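PDB 6R5T: periplasmic beta-glucosidase from Pseudomonas aeruginosa, which probably hydrolyses terminal, non-reducing beta-D-glucosyl residues of beta-glucosides, releasing beta-D-glucose, as a glycoside hydrolase family 3 enzyme of the periplasm. Local coordinates for residues A[631-639]-A[689-698]. The protein carries 1 engineered substitution. Numbering follows the deposited sequence.
Sequences LARGATLEA and IVFRLGEADL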
ATOM      1  N   LEU A 631     -23.685  24.491  18.026  1.00 22.66           N
ATOM      2  CA  LEU A 631     -24.643  23.384  17.848  1.00 21.96           C
ATOM      3  C   LEU A 631     -24.795  22.652  19.175  1.00 21.11           C
ATOM      4  O   LEU A 631     -23.833  22.095  19.712  1.00 18.89           O
ATOM      5  CB  LEU A 631     -24.173  22.436  16.745  1.00 21.53           C
ATOM      6  CG  LEU A 631     -25.120  21.285  16.422  1.00 22.91           C
ATOM      7  CD1 LEU A 631     -26.444  21.814  15.920  1.00 24.68           C
ATOM      8  CD2 LEU A 631     -24.501  20.306  15.412  1.00 23.63           C
ATOM      9  N   ALA A 632     -26.000  22.680  19.722  1.00 24.16           N
ATOM     10  CA  ALA A 632     -26.317  21.853  20.897  1.00 25.67           C
ATOM     11  C   ALA A 632     -26.502  20.389  20.487  1.00 22.77           C
ATOM     12  O   ALA A 632     -27.005  20.069  19.380  1.00 22.65           O
ATOM     13  CB  ALA A 632     -27.550  22.419  21.566  1.00 29.28           C
ATOM     14  N   ARG A 633     -26.175  19.482  21.394  1.00 22.65           N
ATOM     15  CA  ARG A 633     -26.510  18.045  21.235  1.00 24.80           C
ATOM     16  C   ARG A 633     -28.029  17.896  21.078  1.00 25.17           C
ATOM     17  O   ARG A 633     -28.758  18.549  21.827  1.00 26.56           O
ATOM     18  CB  ARG A 633     -26.079  17.225  22.445  1.00 30.27           C
ATOM     19  CG  ARG A 633     -24.633  17.421  22.875  1.00 34.85           C
ATOM     20  CD  ARG A 633     -23.752  16.386  22.230  1.00 36.02           C
ATOM     21  NE  ARG A 633     -22.359  16.591  22.625  1.00 37.60           N
ATOM     22  CZ  ARG A 633     -21.348  15.826  22.237  1.00 37.87           C
ATOM     23  NH1 ARG A 633     -21.581  14.782  21.457  1.00 34.29           N
ATOM     24  NH2 ARG A 633     -20.110  16.126  22.601  1.00 39.81           N
ATOM     25  N   GLY A 634     -28.450  17.047  20.155  1.00 26.28           N
ATOM     26  CA  GLY A 634     -29.855  16.823  19.798  1.00 26.54           C
ATOM     27  C   GLY A 634     -30.342  17.765  18.718  1.00 24.61           C
ATOM     28  O   GLY A 634     -31.369  17.440  18.126  1.00 25.99           O
ATOM     29  N   ALA A 635     -29.613  18.834  18.375  1.00 21.94           N
ATOM     30  CA  ALA A 635     -30.070  19.822  17.377  1.00 21.80           C
ATOM     31  C   ALA A 635     -29.431  19.515  16.017  1.00 24.31           C
ATOM     32  O   ALA A 635     -28.472  18.744  15.949  1.00 23.43           O
ATOM     33  CB  ALA A 635     -29.751  21.214  17.831  1.00 21.95           C
ATOM     34  N   THR A 636     -29.990  20.144  15.002  1.00 25.04           N
ATOM     35  CA  THR A 636     -29.521  20.141  13.595  1.00 26.82           C
ATOM     36  C   THR A 636     -29.065  21.548  13.272  1.00 26.66           C
ATOM     37  O   THR A 636     -29.610  22.551  13.793  1.00 27.65           O
ATOM     38  CB  THR A 636     -30.628  19.642  12.661  1.00 31.08           C
ATOM     39  OG1 THR A 636     -30.747  18.250  12.952  1.00 35.78           O
ATOM     40  CG2 THR A 636     -30.327  19.757  11.190  1.00 40.23           C
ATOM     41  N   LEU A 637     -28.057  21.598  12.417  1.00 24.82           N
ATOM     42  CA  LEU A 637     -27.467  22.813  11.844  1.00 26.87           C
ATOM     43  C   LEU A 637     -27.845  22.807  10.361  1.00 21.93           C
ATOM     44  O   LEU A 637     -27.921  21.691   9.763  1.00 22.56           O
ATOM     45  CB  LEU A 637     -25.947  22.669  12.042  1.00 29.40           C
ATOM     46  CG  LEU A 637     -25.106  23.875  11.669  1.00 32.28           C
ATOM     47  CD1 LEU A 637     -24.624  24.572  12.923  1.00 34.30           C
ATOM     48  CD2 LEU A 637     -23.926  23.477  10.802  1.00 37.66           C
ATOM     49  N   GLU A 638     -28.056  23.989   9.792  1.00 21.84           N
ATOM     50  CA  GLU A 638     -28.168  24.151   8.312  1.00 21.46           C
ATOM     51  C   GLU A 638     -26.934  24.879   7.766  1.00 19.81           C
ATOM     52  O   GLU A 638     -26.504  25.899   8.329  1.00 20.26           O
ATOM     53  CB  GLU A 638     -29.466  24.876   7.953  1.00 25.69           C
ATOM     54  CG  GLU A 638     -30.712  24.079   8.298  1.00 30.20           C
ATOM     55  CD  GLU A 638     -32.004  24.826   8.007  1.00 36.31           C
ATOM     56  OE1 GLU A 638     -31.937  26.057   7.753  1.00 40.86           O
ATOM     57  OE2 GLU A 638     -33.063  24.165   7.998  1.00 47.77           O
ATOM     58  N   ALA A 639     -26.463  24.417   6.606  1.00 17.67           N
ATOM     59  CA  ALA A 639     -25.414  25.054   5.794  1.00 18.88           C
ATOM     60  C   ALA A 639     -26.084  25.449   4.493  1.00 19.41           C
ATOM     61  O   ALA A 639     -26.642  24.550   3.801  1.00 19.14           O
ATOM     62  CB  ALA A 639     -24.286  24.093   5.593  1.00 19.04           C
ATOM     63  N   ILE A 689     -29.446  25.910  -1.835  1.00 21.79           N
ATOM     64  CA  ILE A 689     -29.183  24.540  -1.360  1.00 22.55           C
ATOM     65  C   ILE A 689     -29.061  24.648   0.148  1.00 22.34           C
ATOM     66  O   ILE A 689     -28.335  25.567   0.655  1.00 23.62           O
ATOM     67  CB  ILE A 689     -27.941  23.979  -2.051  1.00 25.73           C
ATOM     68  CG1 ILE A 689     -28.197  23.932  -3.558  1.00 27.29           C
ATOM     69  CG2 ILE A 689     -27.604  22.617  -1.507  1.00 27.24           C
ATOM     70  CD1 ILE A 689     -26.994  23.848  -4.373  1.00 31.59           C
ATOM     71  N   VAL A 690     -29.810  23.794   0.829  1.00 21.43           N
ATOM     72  CA  VAL A 690     -29.782  23.710   2.299  1.00 20.70           C
ATOM     73  C   VAL A 690     -29.324  22.313   2.666  1.00 20.69           C
ATOM     74  O   VAL A 690     -29.994  21.342   2.286  1.00 24.46           O
ATOM     75  CB  VAL A 690     -31.168  24.006   2.872  1.00 24.97           C
ATOM     76  CG1 VAL A 690     -31.110  24.018   4.380  1.00 24.53           C
ATOM     77  CG2 VAL A 690     -31.724  25.298   2.309  1.00 25.03           C
ATOM     78  N   PHE A 691     -28.158  22.206   3.273  1.00 17.63           N
ATOM     79  CA  PHE A 691     -27.677  20.952   3.851  1.00 19.66           C
ATOM     80  C   PHE A 691     -28.041  20.968   5.316  1.00 19.75           C
ATOM     81  O   PHE A 691     -27.796  21.977   5.981  1.00 24.43           O
ATOM     82  CB  PHE A 691     -26.168  20.839   3.667  1.00 17.33           C
ATOM     83  CG  PHE A 691     -25.729  20.744   2.241  1.00 15.40           C
ATOM     84  CD1 PHE A 691     -25.880  19.544   1.561  1.00 18.72           C
ATOM     85  CD2 PHE A 691     -25.128  21.786   1.584  1.00 16.46           C
ATOM     86  CE1 PHE A 691     -25.442  19.411   0.258  1.00 17.78           C
ATOM     87  CE2 PHE A 691     -24.676  21.645   0.282  1.00 18.62           C
ATOM     88  CZ  PHE A 691     -24.836  20.456  -0.379  1.00 17.72           C
ATOM     89  N   ARG A 692     -28.430  19.807   5.809  1.00 22.70           N
ATOM     90  CA  ARG A 692     -28.646  19.577   7.244  1.00 24.97           C
ATOM     91  C   ARG A 692     -27.482  18.753   7.799  1.00 20.57           C
ATOM     92  O   ARG A 692     -27.032  17.790   7.128  1.00 22.79           O
ATOM     93  CB  ARG A 692     -29.966  18.835   7.451  1.00 29.78           C
ATOM     94  CG  ARG A 692     -31.190  19.709   7.249  1.00 34.91           C
ATOM     95  CD  ARG A 692     -32.495  19.001   7.623  1.00 45.22           C
ATOM     96  NE  ARG A 692     -32.366  18.123   8.782  1.00 53.34           N
ATOM     97  CZ  ARG A 692     -33.360  17.726   9.565  1.00 65.12           C
ATOM     98  NH1 ARG A 692     -34.588  18.139   9.336  1.00 74.47           N
ATOM     99  NH2 ARG A 692     -33.133  16.915  10.586  1.00 61.31           N
ATOM    100  N   LEU A 693     -26.965  19.192   8.943  1.00 20.53           N
ATOM    101  CA  LEU A 693     -25.921  18.468   9.687  1.00 21.67           C
ATOM    102  C   LEU A 693     -26.378  18.286  11.133  1.00 21.90           C
ATOM    103  O   LEU A 693     -26.868  19.257  11.737  1.00 24.39           O
ATOM    104  CB  LEU A 693     -24.633  19.291   9.666  1.00 23.97           C
ATOM    105  CG  LEU A 693     -23.947  19.381   8.301  1.00 26.55           C
ATOM    106  CD1 LEU A 693     -22.850  20.454   8.337  1.00 27.78           C
ATOM    107  CD2 LEU A 693     -23.401  18.013   7.920  1.00 27.35           C
ATOM    108  N   GLY A 694     -26.222  17.078  11.643  1.00 24.49           N
ATOM    109  CA  GLY A 694     -26.423  16.812  13.074  1.00 26.24           C
ATOM    110  C   GLY A 694     -25.245  16.061  13.654  1.00 25.11           C
ATOM    111  O   GLY A 694     -24.216  15.813  12.944  1.00 21.76           O
ATOM    112  N   GLU A 695     -25.354  15.729  14.932  1.00 23.05           N
ATOM    113  CA  GLU A 695     -24.283  15.007  15.652  1.00 22.63           C
ATOM    114  C   GLU A 695     -23.901  13.727  14.906  1.00 21.20           C
ATOM    115  O   GLU A 695     -22.734  13.364  14.956  1.00 22.50           O
ATOM    116  CB  GLU A 695     -24.775  14.747  17.064  1.00 26.98           C
ATOM    117  CG  GLU A 695     -23.701  14.279  17.998  1.00 29.87           C
ATOM    118  CD  GLU A 695     -24.251  13.900  19.362  1.00 36.45           C
ATOM    119  OE1 GLU A 695     -25.456  14.115  19.591  1.00 33.67           O
ATOM    120  OE2 GLU A 695     -23.471  13.371  20.166  1.00 34.43           O
ATOM    121  N   ALA A 696     -24.830  13.034  14.252  1.00 21.82           N
ATOM    122  CA  ALA A 696     -24.547  11.748  13.574  1.00 25.76           C
ATOM    123  C   ALA A 696     -23.470  11.952  12.493  1.00 21.92           C
ATOM    124  O   ALA A 696     -22.652  11.042  12.267  1.00 22.95           O
ATOM    125  CB  ALA A 696     -25.823  11.218  12.970  1.00 27.62           C
ATOM    126  N   ASP A 697     -23.453  13.124  11.882  1.00 20.41           N
ATOM    127  CA  ASP A 697     -22.444  13.479  10.845  1.00 21.88           C
ATOM    128  C   ASP A 697     -21.071  13.694  11.488  1.00 17.95           C
ATOM    129  O   ASP A 697     -20.053  13.752  10.763  1.00 19.40           O
ATOM    130  CB  ASP A 697     -22.879  14.743  10.133  1.00 22.10           C
ATOM    131  CG  ASP A 697     -24.140  14.464   9.362  1.00 29.15           C
ATOM    132  OD1 ASP A 697     -24.119  13.510   8.531  1.00 28.64           O
ATOM    133  OD2 ASP A 697     -25.137  15.138   9.657  1.00 26.49           O
ATOM    134  N   LEU A 698     -21.003  13.885  12.784  1.00 16.95           N
ATOM    135  CA  LEU A 698     -19.771  14.355  13.450  1.00 16.49           C
ATOM    136  C   LEU A 698     -19.058  13.238  14.216  1.00 16.54           C
ATOM    137  O   LEU A 698     -17.949  13.436  14.683  1.00 18.36           O
ATOM    138  CB  LEU A 698     -20.135  15.479  14.423  1.00 17.12           C
ATOM    139  CG  LEU A 698     -21.070  16.574  13.901  1.00 17.65           C
ATOM    140  CD1 LEU A 698     -21.361  17.585  15.009  1.00 19.89           C
ATOM    141  CD2 LEU A 698     -20.517  17.254  12.666  1.00 19.50           C
TER
HETATM  142  O   HOH W   1     -27.957  15.873  15.921  1.00 38.80           O
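L637 and L693 pair across two neighbouring antiparallel strands in the beta-sandwich of the fibronectin type III-like domain, and they illustrate how one strand pair serves two environments. L637 N reaches L693 O at 2.7 Å with an almost straight N-H...O angle of 175°, and L693 N returns the bond to L637 O; A639 and F691 repeat this reciprocal pair of hydrogen bonds at the next hydrogen-bonded position. The leucines lie side by side and point the same way, L637 CD2 4.0 Å from L693 CD1. A639 CB and F691 CB share their buried face, which packs against strands 651-660 and 725-732 of the other sheet.

The opposite face is more polar. T636 crosses R692 at about a right angle: with chi1 at -70°, OG1 sits beside the backbone N and CG2 is turned anti to it, which brings T636 CG2 to R692 NE at 3.6 Å. Further along, V690 CG1 rests against the chain of E638, 3.8 Å from its CD, while the carboxylate is drawn by OE1 into a salt bridge with R640.

Where the strands part, a type II turn from A632 to A635 faces the bend of 695-697. A water bridges the gap, donating to A635 O and accepting from E695 N. L631 CD2 meets L698 CD1 on the leucine face, and the L698 side chain comes to about 6 Å from that of D661, a magnesium ligand. R633 and E695 join the two loops in a salt bridge: E695, fully extended, brings OE2 2.7 Å from R633 NH1. OE2 sits in the guanidinium plane of R633, which also bonds A709 O through NH1, but NH1 comes to it from above the carboxylate, 54° out of the carboxylate plane.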